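Local coordinates for protein dihydroorotase (PDB 2OGJ) that hydrolyses the acetyl ester of (R)-mandelate in vitro, acting as a binuclear zinc deacetylase of the amidohydrolase family with a TIM-barrel fold, at residues D315-F318 with E319-V322; L304-T307 with M308-L312; E221-G224 with P225-V229. All blocks are in the same frame, centred on the assembly; numbering follows the deposited sequence.

Overall arrangement
All three contacts are local, each lying within one continuous piece of the amidohydrolase TIM barrel. Interaction 2 is wholly buried along helix 304-313, whereas interactions 1 and 3 are partly buried junctions; interactions 2 and 3 both lie near zinc ligands, and interaction 1 is away from the site. Interaction 1 starts helix 318-323, the next helix in the chain, and touches interaction 2: Met316 N probably bonds to Leu311 O, and Val321 CG1 packs on Met308 CB. Interaction 3 stands apart, at the turn into strand 228-230. Backbone bonds and apolar groups dominate 315-322, a serine hydroxyl supplements the helix bonds of 304-312, and a carboxylate organises 221-229.

Interaction 1 of 3, residues D315-F318 with E319-V322; sequences DMPF and ENVV
Val322 sets a methyl over one face of the Phe318 ring, four residues back along the chain. CG2 lies 4.0 Å from the centroid of the Phe318 ring and 21° off the ring normal, a CH-pi contact offset toward the rim at CZ and CE2. Two torsions bring the groups together: Phe318 has CG trans to its own backbone N (chi1 176°), which swings the ring to the carbonyl side, while Val322 holds CG2 opposite its carbonyl carbon, facing the preceding turn. The ring also meets Phe68, with the planes inclined by about 35°, and Phe352 and Leu354 of strand 348-362, so the helix is attached to that strand through this aromatic group.

The extended chain of Met316 passes obliquely across Val321. Its CB lies 3.7 Å from Val321 CG2, and CG and SE of this selenomethionine follow past the same methyl. The terminal CE reaches the backbone of Asn320, 3.7 Å from Asn320 O. Pro285 and Ala324 also touch the Met316 side chain, and Ile288 that of Val321.

Between these two apolar pairs the chain enters helix 318-323, with Pro317 at the N-cap. Proline has no side-chain acceptor to cap the first N-H groups, and the bonds here go to its carbonyl. Pro317 O accepts two of them, from Val321 N at 3.2 Å and from Asn320 N at 2.9 Å. The next helical bond, Val322 N to Phe318 O, is 3.2 Å long, while Val321 N makes a further weak bond to Phe318 O. The Asn320 side chain and the Pro317 ring are modelled too close together for their packing to be relied on.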
loop_
_atom_site.group_PDB
_atom_site.type_symbol
_atom_site.label_atom_id
_atom_site.label_comp_id
_atom_site.label_asym_id
_atom_site.label_seq_id
_atom_site.Cartn_x
_atom_site.Cartn_y
_atom_site.Cartn_z
ATOM N N ASP A 315 -1.309 -38.078 -27.986
ATOM C CA ASP A 315 -1.159 -39.416 -27.462
ATOM C C ASP A 315 -1.663 -39.793 -26.084
ATOM O O ASP A 315 -0.969 -40.474 -25.335
ATOM C CB ASP A 315 0.306 -39.827 -27.575
ATOM C CG ASP A 315 0.478 -41.157 -28.262
ATOM O OD1 ASP A 315 0.004 -41.293 -29.410
ATOM O OD2 ASP A 315 1.090 -42.065 -27.661
HETATM N N MSE A 316 -2.862 -39.369 -25.736
HETATM C CA MSE A 316 -3.414 -39.767 -24.458
HETATM C C MSE A 316 -4.361 -40.866 -24.909
HETATM O O MSE A 316 -5.299 -40.615 -25.665
HETATM C CB MSE A 316 -4.186 -38.612 -23.813
HETATM C CG MSE A 316 -4.426 -38.748 -22.310
HETATM SE SE MSE A 316 -5.126 -37.265 -21.520
HETATM C CE MSE A 316 -5.872 -38.023 -20.090
ATOM N N PRO A 317 -4.110 -42.106 -24.493
ATOM C CA PRO A 317 -5.017 -43.173 -24.921
ATOM C C PRO A 317 -6.498 -42.816 -24.728
ATOM O O PRO A 317 -6.878 -42.173 -23.747
ATOM C CB PRO A 317 -4.581 -44.357 -24.067
ATOM C CG PRO A 317 -3.906 -43.709 -22.872
ATOM C CD PRO A 317 -3.150 -42.585 -23.491
ATOM N N PHE A 318 -7.328 -43.226 -25.679
ATOM C CA PHE A 318 -8.770 -42.972 -25.637
ATOM C C PHE A 318 -9.409 -43.196 -24.260
ATOM O O PHE A 318 -10.008 -42.297 -23.682
ATOM C CB PHE A 318 -9.474 -43.878 -26.651
ATOM C CG PHE A 318 -10.965 -43.771 -26.629
ATOM C CD1 PHE A 318 -11.609 -42.730 -27.285
ATOM C CD2 PHE A 318 -11.729 -44.714 -25.956
ATOM C CE1 PHE A 318 -12.994 -42.623 -27.274
ATOM C CE2 PHE A 318 -13.130 -44.621 -25.935
ATOM C CZ PHE A 318 -13.759 -43.575 -26.598
ATOM N N GLU A 319 -9.294 -44.413 -23.751
ATOM C CA GLU A 319 -9.880 -44.753 -22.463
ATOM C C GLU A 319 -9.506 -43.804 -21.334
ATOM O O GLU A 319 -10.283 -43.609 -20.403
ATOM C CB GLU A 319 -9.495 -46.182 -22.085
ATOM C CG GLU A 319 -10.376 -47.229 -22.729
ATOM C CD GLU A 319 -11.619 -47.540 -21.904
ATOM O OE1 GLU A 319 -11.879 -46.828 -20.902
ATOM O OE2 GLU A 319 -12.341 -48.503 -22.261
ATOM N N ASN A 320 -8.329 -43.193 -21.414
ATOM C CA ASN A 320 -7.884 -42.307 -20.360
ATOM C C ASN A 320 -8.491 -40.930 -20.526
ATOM O O ASN A 320 -8.726 -40.250 -19.526
ATOM C CB ASN A 320 -6.361 -42.297 -20.296
ATOM C CG ASN A 320 -5.812 -43.678 -19.994
ATOM O OD1 ASN A 320 -6.360 -44.407 -19.163
ATOM N ND2 ASN A 320 -4.730 -44.048 -20.668
ATOM N N VAL A 321 -8.754 -40.492 -21.742
ATOM C CA VAL A 321 -9.347 -39.175 -21.958
ATOM C C VAL A 321 -10.788 -39.185 -21.434
ATOM O O VAL A 321 -11.227 -38.226 -20.793
ATOM C CB VAL A 321 -9.344 -38.768 -23.474
ATOM C CG1 VAL A 321 -10.122 -37.485 -23.665
ATOM C CG2 VAL A 321 -7.907 -38.577 -23.986
ATOM N N VAL A 322 -11.511 -40.269 -21.704
ATOM C CA VAL A 322 -12.901 -40.421 -21.262
ATOM C C VAL A 322 -12.933 -40.421 -19.738
ATOM O O VAL A 322 -13.825 -39.856 -19.113
ATOM C CB VAL A 322 -13.530 -41.776 -21.763
ATOM C CG1 VAL A 322 -14.942 -41.956 -21.188
ATOM C CG2 VAL A 322 -13.565 -41.817 -23.283
#

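Interaction 2 of 3, residues L304-T307 with M308-L312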
loop_
_atom_site.group_PDB
_atom_site.type_symbol
_atom_site.label_atom_id
_atom_site.label_comp_id
_atom_site.label_asym_id
_atom_site.label_seq_id
_atom_site.Cartn_x
_atom_site.Cartn_y
_atom_site.Cartn_z
ATOM N N LEU A 304 -15.510 -28.762 -24.332
ATOM C CA LEU A 304 -14.836 -29.903 -23.734
ATOM C C LEU A 304 -14.433 -30.956 -24.773
ATOM O O LEU A 304 -13.329 -31.515 -24.709
ATOM C CB LEU A 304 -15.741 -30.538 -22.678
ATOM C CG LEU A 304 -15.052 -31.552 -21.781
ATOM C CD1 LEU A 304 -13.964 -30.818 -21.005
ATOM C CD2 LEU A 304 -16.052 -32.227 -20.839
ATOM N N ALA A 305 -15.328 -31.224 -25.724
ATOM C CA ALA A 305 -15.059 -32.220 -26.759
ATOM C C ALA A 305 -13.786 -31.875 -27.543
ATOM O O ALA A 305 -12.944 -32.740 -27.783
ATOM C CB ALA A 305 -16.263 -32.338 -27.704
ATOM N N THR A 306 -13.636 -30.613 -27.935
ATOM C CA THR A 306 -12.445 -30.205 -28.667
ATOM C C THR A 306 -11.201 -30.374 -27.783
ATOM O O THR A 306 -10.133 -30.765 -28.260
ATOM C CB THR A 306 -12.540 -28.722 -29.124
ATOM O OG1 THR A 306 -13.699 -28.535 -29.945
ATOM C CG2 THR A 306 -11.289 -28.320 -29.914
ATOM N N THR A 307 -11.354 -30.078 -26.495
ATOM C CA THR A 307 -10.258 -30.177 -25.544
ATOM C C THR A 307 -9.883 -31.645 -25.384
ATOM O O THR A 307 -8.692 -31.976 -25.251
ATOM C CB THR A 307 -10.670 -29.553 -24.163
ATOM O OG1 THR A 307 -10.941 -28.156 -24.337
ATOM C CG2 THR A 307 -9.568 -29.715 -23.105
HETATM N N MSE A 308 -10.889 -32.526 -25.392
HETATM C CA MSE A 308 -10.634 -33.964 -25.271
HETATM C C MSE A 308 -9.892 -34.421 -26.535
HETATM O O MSE A 308 -9.039 -35.290 -26.474
HETATM C CB MSE A 308 -11.946 -34.739 -25.133
HETATM C CG MSE A 308 -12.767 -34.410 -23.887
HETATM SE SE MSE A 308 -14.506 -34.975 -23.933
HETATM C CE MSE A 308 -14.295 -36.666 -23.775
ATOM N N SER A 309 -10.211 -33.798 -27.667
ATOM C CA SER A 309 -9.590 -34.122 -28.949
ATOM C C SER A 309 -8.118 -33.713 -29.043
ATOM O O SER A 309 -7.345 -34.370 -29.743
ATOM C CB SER A 309 -10.366 -33.473 -30.103
ATOM O OG SER A 309 -11.709 -33.919 -30.132
ATOM N N LYS A 310 -7.737 -32.632 -28.359
ATOM C CA LYS A 310 -6.347 -32.157 -28.366
ATOM C C LYS A 310 -5.462 -33.099 -27.548
ATOM O O LYS A 310 -4.317 -33.379 -27.925
ATOM C CB LYS A 310 -6.251 -30.733 -27.801
ATOM C CG LYS A 310 -6.971 -29.674 -28.639
ATOM C CD LYS A 310 -6.812 -28.291 -28.032
ATOM C CE LYS A 310 -7.511 -27.241 -28.866
ATOM N NZ LYS A 310 -7.616 -25.947 -28.132
ATOM N N LEU A 311 -5.996 -33.591 -26.431
ATOM C CA LEU A 311 -5.248 -34.510 -25.586
ATOM C C LEU A 311 -5.095 -35.835 -26.307
ATOM O O LEU A 311 -4.039 -36.455 -26.268
ATOM C CB LEU A 311 -5.957 -34.715 -24.247
ATOM C CG LEU A 311 -5.575 -33.779 -23.095
ATOM C CD1 LEU A 311 -4.061 -33.814 -22.908
ATOM C CD2 LEU A 311 -6.068 -32.357 -23.368
ATOM N N LEU A 312 -6.156 -36.266 -26.973
ATOM C CA LEU A 312 -6.125 -37.513 -27.729
ATOM C C LEU A 312 -5.107 -37.405 -28.856
ATOM O O LEU A 312 -4.508 -38.398 -29.244
ATOM C CB LEU A 312 -7.497 -37.816 -28.345
ATOM C CG LEU A 312 -7.624 -39.197 -28.985
ATOM C CD1 LEU A 312 -7.751 -40.227 -27.879
ATOM C CD2 LEU A 312 -8.844 -39.258 -29.873
#
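Ser309 grips Ala305 O with both its amide and its hydroxyl, one helical turn apart on helix 304-313 of the TIM barrel. This buried helix rests on Trp73 of strand 68-75 and on Phe375 and Pro377 of strand 368-382; the side chain of Leu304 comes within about 8 Å of that of the zinc ligand His77.

Among the polar contacts, Ser309 N and Ser309 OG each lie 2.9 Å from Ala305 O and approach from opposite faces of the carbonyl plane, the hydroxyl 36° out of it. With OG beside the backbone N (chi1 -60°), the hydroxyl folds back along the helix to reach this oxygen, and it is also hydrogen-bonded with Phe375 N, joining helix and strand. The regular backbone bonds continue on both sides: Met308 N to Leu304 O at 2.7 Å and Lys310 N to Thr306 O at 3.0 Å, with a longer, weak one from Leu311 N to Thr307 O. Both threonine hydroxyls bond back to Asp303, Thr306 OG1 to its carboxylate and Thr307 OG1 to its carbonyl. At the far end of its side chain, Lys310 NZ is hydrogen-bonded to Thr362 O.

Apolar contacts follow the same four-residue spacing. Met308, a selenomethionine, keeps CG beside its backbone N (chi1 -63°) and is nearly extended at the next torsion, which carries its SE to 4.1 Å from Leu304 CG. Lys310 stays extended, and its aliphatic part passes Thr306, with Lys310 CE 4.1 Å from Thr306 CG2.

Interaction 3 of 3, residues E221-G224 with P225-V229; sequences EILG and PGDVV
Asp227 and Gly224 are joined by two hydrogen bonds running in opposite directions, one closing a type II beta turn between helix 216-222 and strand 228-230 and the other bracing it from the side chain. Asp227 N donates to Gly224 O at 3.0 Å, the bond that closes the turn. In return, Gly224 N donates to Asp227 OD1 at 3.2 Å, meeting the carboxylate 53° out of its plane. Asp227 has CG on the side of its own backbone N (chi1 -82°), which folds the carboxylate back over the turn to Gly224. Outside the turn, OD1 forms a salt bridge with Lys195 of helix 189-201 and OD2 is hydrogen-bonded with Met205 N. The buried acid is thus held by both its oxygens, and the nearby lysine probably favours its charged form.

The turn connects helix to strand in the beta-alpha-beta unit made of strand 206-209, helix 216-222 and strand 228-230, part of the TIM barrel. Pro225 and Gly226 occupy its two central positions; Gly226 has a positive phi of 91°, where a CB would press on the preceding carbonyl oxygen. The strand beyond leads directly to His231, a zinc ligand.

Packing begins at Leu223, the first residue to leave helical geometry. Its branch leans across the Asp227 side chain and turns toward Val229, a pair modelled too closely for its distance to be trusted. Val207 also touches Leu223, and Val229 meets Tyr216 and Leu220 of the helix. Beside the carboxylate, Leu223 CG lies 3.7 Å from Asp227 CB and 3.4 Å from Asp227 OD1.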
loop_
_atom_site.group_PDB
_atom_site.type_symbol
_atom_site.label_atom_id
_atom_site.label_comp_id
_atom_site.label_asym_id
_atom_site.label_seq_id
_atom_site.Cartn_x
_atom_site.Cartn_y
_atom_site.Cartn_z
ATOM N N GLU A 221 4.475 -27.745 -3.586
ATOM C CA GLU A 221 5.053 -28.049 -2.273
ATOM C C GLU A 221 3.979 -28.009 -1.181
ATOM O O GLU A 221 3.863 -28.936 -0.388
ATOM C CB GLU A 221 6.156 -27.042 -1.913
ATOM C CG GLU A 221 7.339 -26.938 -2.890
ATOM C CD GLU A 221 8.344 -28.085 -2.771
ATOM O OE1 GLU A 221 8.391 -28.722 -1.693
ATOM O OE2 GLU A 221 9.101 -28.335 -3.746
ATOM N N ILE A 222 3.200 -26.929 -1.142
ATOM C CA ILE A 222 2.148 -26.771 -0.141
ATOM C C ILE A 222 0.908 -27.657 -0.354
ATOM O O ILE A 222 0.198 -27.974 0.598
ATOM C CB ILE A 222 1.740 -25.264 -0.009
ATOM C CG1 ILE A 222 0.349 -25.132 0.592
ATOM C CG2 ILE A 222 1.822 -24.580 -1.331
ATOM C CD1 ILE A 222 0.334 -25.315 2.090
ATOM N N LEU A 223 0.651 -28.077 -1.584
ATOM C CA LEU A 223 -0.504 -28.926 -1.862
ATOM C C LEU A 223 -0.347 -30.338 -1.305
ATOM O O LEU A 223 0.727 -30.723 -0.855
ATOM C CB LEU A 223 -0.747 -29.001 -3.368
ATOM C CG LEU A 223 -1.744 -28.023 -3.990
ATOM C CD1 LEU A 223 -1.498 -26.598 -3.530
ATOM C CD2 LEU A 223 -1.629 -28.134 -5.488
ATOM N N GLY A 224 -1.422 -31.114 -1.359
ATOM C CA GLY A 224 -1.411 -32.476 -0.844
ATOM C C GLY A 224 -2.479 -33.322 -1.534
ATOM O O GLY A 224 -3.192 -32.827 -2.400
ATOM N N PRO A 225 -2.597 -34.608 -1.158
ATOM C CA PRO A 225 -3.574 -35.530 -1.739
ATOM C C PRO A 225 -4.972 -34.956 -1.951
ATOM O O PRO A 225 -5.568 -34.384 -1.023
ATOM C CB PRO A 225 -3.576 -36.680 -0.744
ATOM C CG PRO A 225 -2.164 -36.774 -0.382
ATOM C CD PRO A 225 -1.770 -35.316 -0.162
ATOM N N GLY A 226 -5.493 -35.123 -3.171
ATOM C CA GLY A 226 -6.826 -34.635 -3.496
ATOM C C GLY A 226 -6.851 -33.222 -4.055
ATOM O O GLY A 226 -7.775 -32.847 -4.787
ATOM N N ASP A 227 -5.842 -32.431 -3.705
ATOM C CA ASP A 227 -5.752 -31.064 -4.201
ATOM C C ASP A 227 -5.597 -31.098 -5.714
ATOM O O ASP A 227 -5.151 -32.093 -6.297
ATOM C CB ASP A 227 -4.567 -30.323 -3.576
ATOM C CG ASP A 227 -4.874 -29.774 -2.198
ATOM O OD1 ASP A 227 -3.959 -29.163 -1.616
ATOM O OD2 ASP A 227 -6.014 -29.938 -1.698
ATOM N N VAL A 228 -5.929 -29.987 -6.348
ATOM C CA VAL A 228 -5.870 -29.921 -7.793
ATOM C C VAL A 228 -5.074 -28.719 -8.289
ATOM O O VAL A 228 -5.194 -27.622 -7.749
ATOM C CB VAL A 228 -7.330 -29.841 -8.370
ATOM C CG1 VAL A 228 -7.313 -29.847 -9.899
ATOM C CG2 VAL A 228 -8.183 -30.993 -7.818
ATOM N N VAL A 229 -4.253 -28.930 -9.314
ATOM C CA VAL A 229 -3.488 -27.844 -9.914
ATOM C C VAL A 229 -4.064 -27.717 -11.319
ATOM O O VAL A 229 -3.935 -28.620 -12.149
ATOM C CB VAL A 229 -1.978 -28.168 -10.035
ATOM C CG1 VAL A 229 -1.304 -27.161 -10.946
ATOM C CG2 VAL A 229 -1.332 -28.221 -8.658
#